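Local coordinates for RpfR (Cronobacter turicensis, PDB 6DGG), which contains a PAS-fold domain, a kind of module that often serves in sensing, with lauric acid bound in its pocket, at residues I12-R15 / H16-Q20. Sequence-based numbering, arbitrary orientation.
Sequences ILDR and HGNIQ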
ATOM      1  N   ILE A  12       2.212   3.881   4.156  1.00  6.57           N
ATOM      2  CA  ILE A  12       2.525   5.239   3.737  1.00  6.59           C
ATOM      3  C   ILE A  12       3.685   5.165   2.755  1.00  8.48           C
ATOM      4  O   ILE A  12       4.673   4.467   3.007  1.00  8.88           O
ATOM      5  CB  ILE A  12       2.849   6.136   4.940  1.00  6.79           C
ATOM      6  CG1 ILE A  12       1.659   6.138   5.906  1.00  9.45           C
ATOM      7  CG2 ILE A  12       3.185   7.554   4.483  1.00  9.35           C
ATOM      8  CD1 ILE A  12       1.894   6.938   7.173  1.00 10.56           C
ATOM      9  N   LEU A  13       3.543   5.859   1.626  1.00  8.33           N
ATOM     10  CA  LEU A  13       4.483   5.793   0.515  1.00  7.43           C
ATOM     11  C   LEU A  13       4.979   7.189   0.180  1.00  7.89           C
ATOM     12  O   LEU A  13       4.280   8.183   0.398  1.00  9.63           O
ATOM     13  CB  LEU A  13       3.783   5.285  -0.745  1.00  9.76           C
ATOM     14  CG  LEU A  13       3.063   3.944  -0.694  1.00  7.81           C
ATOM     15  CD1 LEU A  13       2.360   3.678  -2.017  1.00 11.25           C
ATOM     16  CD2 LEU A  13       4.038   2.834  -0.374  1.00  9.68           C
ATOM     17  N   ASP A  14       6.191   7.263  -0.373  1.00  8.25           N
ATOM     18  CA  ASP A  14       6.628   8.481  -1.032  1.00  9.45           C
ATOM     19  C   ASP A  14       6.275   8.401  -2.520  1.00  9.89           C
ATOM     20  O   ASP A  14       5.634   7.452  -2.980  1.00  9.74           O
ATOM     21  CB  ASP A  14       8.100   8.781  -0.731  1.00 10.15           C
ATOM     22  CG  ASP A  14       9.074   7.852  -1.436  1.00 11.33           C
ATOM     23  OD1 ASP A  14       8.671   7.008  -2.269  1.00 10.45           O
ATOM     24  OD2 ASP A  14      10.290   7.993  -1.154  1.00 14.21           O
ATOM     25  N   ARG A  15       6.682   9.421  -3.280  1.00 11.20           N
ATOM     26  CA  ARG A  15       6.286   9.507  -4.686  1.00 11.99           C
ATOM     27  C   ARG A  15       6.837   8.357  -5.517  1.00 14.45           C
ATOM     28  O   ARG A  15       6.350   8.120  -6.630  1.00 14.98           O
ATOM     29  CB  ARG A  15       6.745  10.837  -5.272  1.00 13.71           C
ATOM     30  CG  ARG A  15       8.252  11.010  -5.280  1.00 14.83           C
ATOM     31  CD  ARG A  15       8.655  12.422  -5.675  1.00 29.42           C
ATOM     32  NE  ARG A  15       8.300  12.739  -7.058  1.00 24.36           N
ATOM     33  CZ  ARG A  15       7.463  13.702  -7.444  1.00 26.12           C
ATOM     34  NH1 ARG A  15       6.856  14.494  -6.562  1.00 18.58           N
ATOM     35  NH2 ARG A  15       7.237  13.884  -8.739  1.00 22.60           N
ATOM     36  N   HIS A  16       7.835   7.647  -5.012  1.00 11.40           N
ATOM     37  CA  HIS A  16       8.442   6.532  -5.730  1.00 12.78           C
ATOM     38  C   HIS A  16       7.825   5.192  -5.366  1.00 11.96           C
ATOM     39  O   HIS A  16       8.232   4.162  -5.920  1.00 14.10           O
ATOM     40  CB  HIS A  16       9.934   6.499  -5.421  1.00 12.95           C
ATOM     41  CG  HIS A  16      10.593   7.828  -5.560  1.00 13.43           C
ATOM     42  ND1 HIS A  16      10.756   8.446  -6.778  1.00 14.93           N
ATOM     43  CD2 HIS A  16      11.099   8.674  -4.634  1.00 13.73           C
ATOM     44  CE1 HIS A  16      11.363   9.606  -6.601  1.00 16.10           C
ATOM     45  NE2 HIS A  16      11.577   9.771  -5.309  1.00 17.48           N
ATOM     46  N   GLY A  17       6.853   5.175  -4.461  1.00  9.46           N
ATOM     47  CA  GLY A  17       6.348   3.929  -3.939  1.00 10.18           C
ATOM     48  C   GLY A  17       7.202   3.312  -2.861  1.00  8.00           C
ATOM     49  O   GLY A  17       6.954   2.164  -2.477  1.00 10.47           O
ATOM     50  N   ASN A  18       8.197   4.034  -2.355  1.00  8.09           N
ATOM     51  CA  ASN A  18       9.005   3.514  -1.265  1.00  9.49           C
ATOM     52  C   ASN A  18       8.292   3.697   0.070  1.00  8.16           C
ATOM     53  O   ASN A  18       7.649   4.724   0.329  1.00  7.94           O
ATOM     54  CB  ASN A  18      10.387   4.152  -1.281  1.00 11.40           C
ATOM     55  CG  ASN A  18      11.170   3.757  -2.518  1.00 16.64           C
ATOM     56  OD1 ASN A  18      10.890   2.718  -3.126  1.00 18.85           O
ATOM     57  ND2 ASN A  18      12.124   4.580  -2.911  1.00 26.38           N
ATOM     58  N   ILE A  19       8.387   2.672   0.900  1.00  8.12           N
ATOM     59  CA  ILE A  19       7.522   2.529   2.066  1.00  6.29           C
ATOM     60  C   ILE A  19       8.095   3.335   3.224  1.00  8.72           C
ATOM     61  O   ILE A  19       9.285   3.238   3.551  1.00  9.59           O
ATOM     62  CB  ILE A  19       7.376   1.046   2.440  1.00  7.71           C
ATOM     63  CG1 ILE A  19       6.634   0.297   1.329  1.00  7.67           C
ATOM     64  CG2 ILE A  19       6.654   0.881   3.795  1.00  7.63           C
ATOM     65  CD1 ILE A  19       6.783  -1.206   1.380  1.00  9.57           C
ATOM     66  N   GLN A  20       7.230   4.107   3.870  1.00  8.57           N
ATOM     67  CA  GLN A  20       7.589   4.921   5.018  1.00  8.50           C
ATOM     68  C   GLN A  20       7.051   4.376   6.330  1.00  7.54           C
ATOM     69  O   GLN A  20       7.714   4.512   7.365  1.00  8.50           O
ATOM     70  CB  GLN A  20       7.086   6.348   4.793  1.00  9.20           C
ATOM     71  CG  GLN A  20       7.429   6.883   3.408  1.00 30.46           C
ATOM     72  CD  GLN A  20       8.928   6.994   3.171  1.00 33.47           C
ATOM     73  OE1 GLN A  20       9.674   7.429   4.049  1.00 29.14           O
ATOM     74  NE2 GLN A  20       9.377   6.587   1.983  1.00 20.20           N
TER
HETATM   75  O   HOH W   1      12.439   6.859  -1.670  1.00 17.43           O
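D14 turns its carboxylate inward across the bend and takes two backbone N-H groups on a single oxygen: OD1 lies 2.9 Å from H16 N and 3.0 Å from N18 N. The donors come from opposite faces of the carboxylate plane, well out of it, so OD1 is gripped between them. CG sits between the backbone N and carbonyl carbon (chi1 72°), facing the amides that follow. The bond from H16 N closes an Asx turn over the type I beta turn D14 to G17, itself closed by G17 N to D14 O at 3.0 Å; G17, with positive phi, makes the G1 bulge that commonly follows a type I turn in a tight hairpin. The turn joins strands 9-13 and 19-22, the edge hairpin of the antiparallel PAS sheet, where L13 and I19 form a non-hydrogen-bonded pair. Their side chains share one face, L13 CD2 meeting I19 CG1 at 4.0 Å; both also touch V42, and L13 lies near the bound lauric acid. Next to this pair, N18 O accepts both D14 N and Q20 NE2, the latter from above its carbonyl plane; the bend at chi2 (-63°) folds the Q20 amide back to this oxygen. A water donates to D14 OD2 and accepts from N18 ND2, while N18 OD1 is hydrogen-bonded to N41 ND2. At the exposed tip of the turn, R15 CG rests over one face of the H16 ring, 3.6 Å from its centroid, a CH-pi contact 11° off the normal.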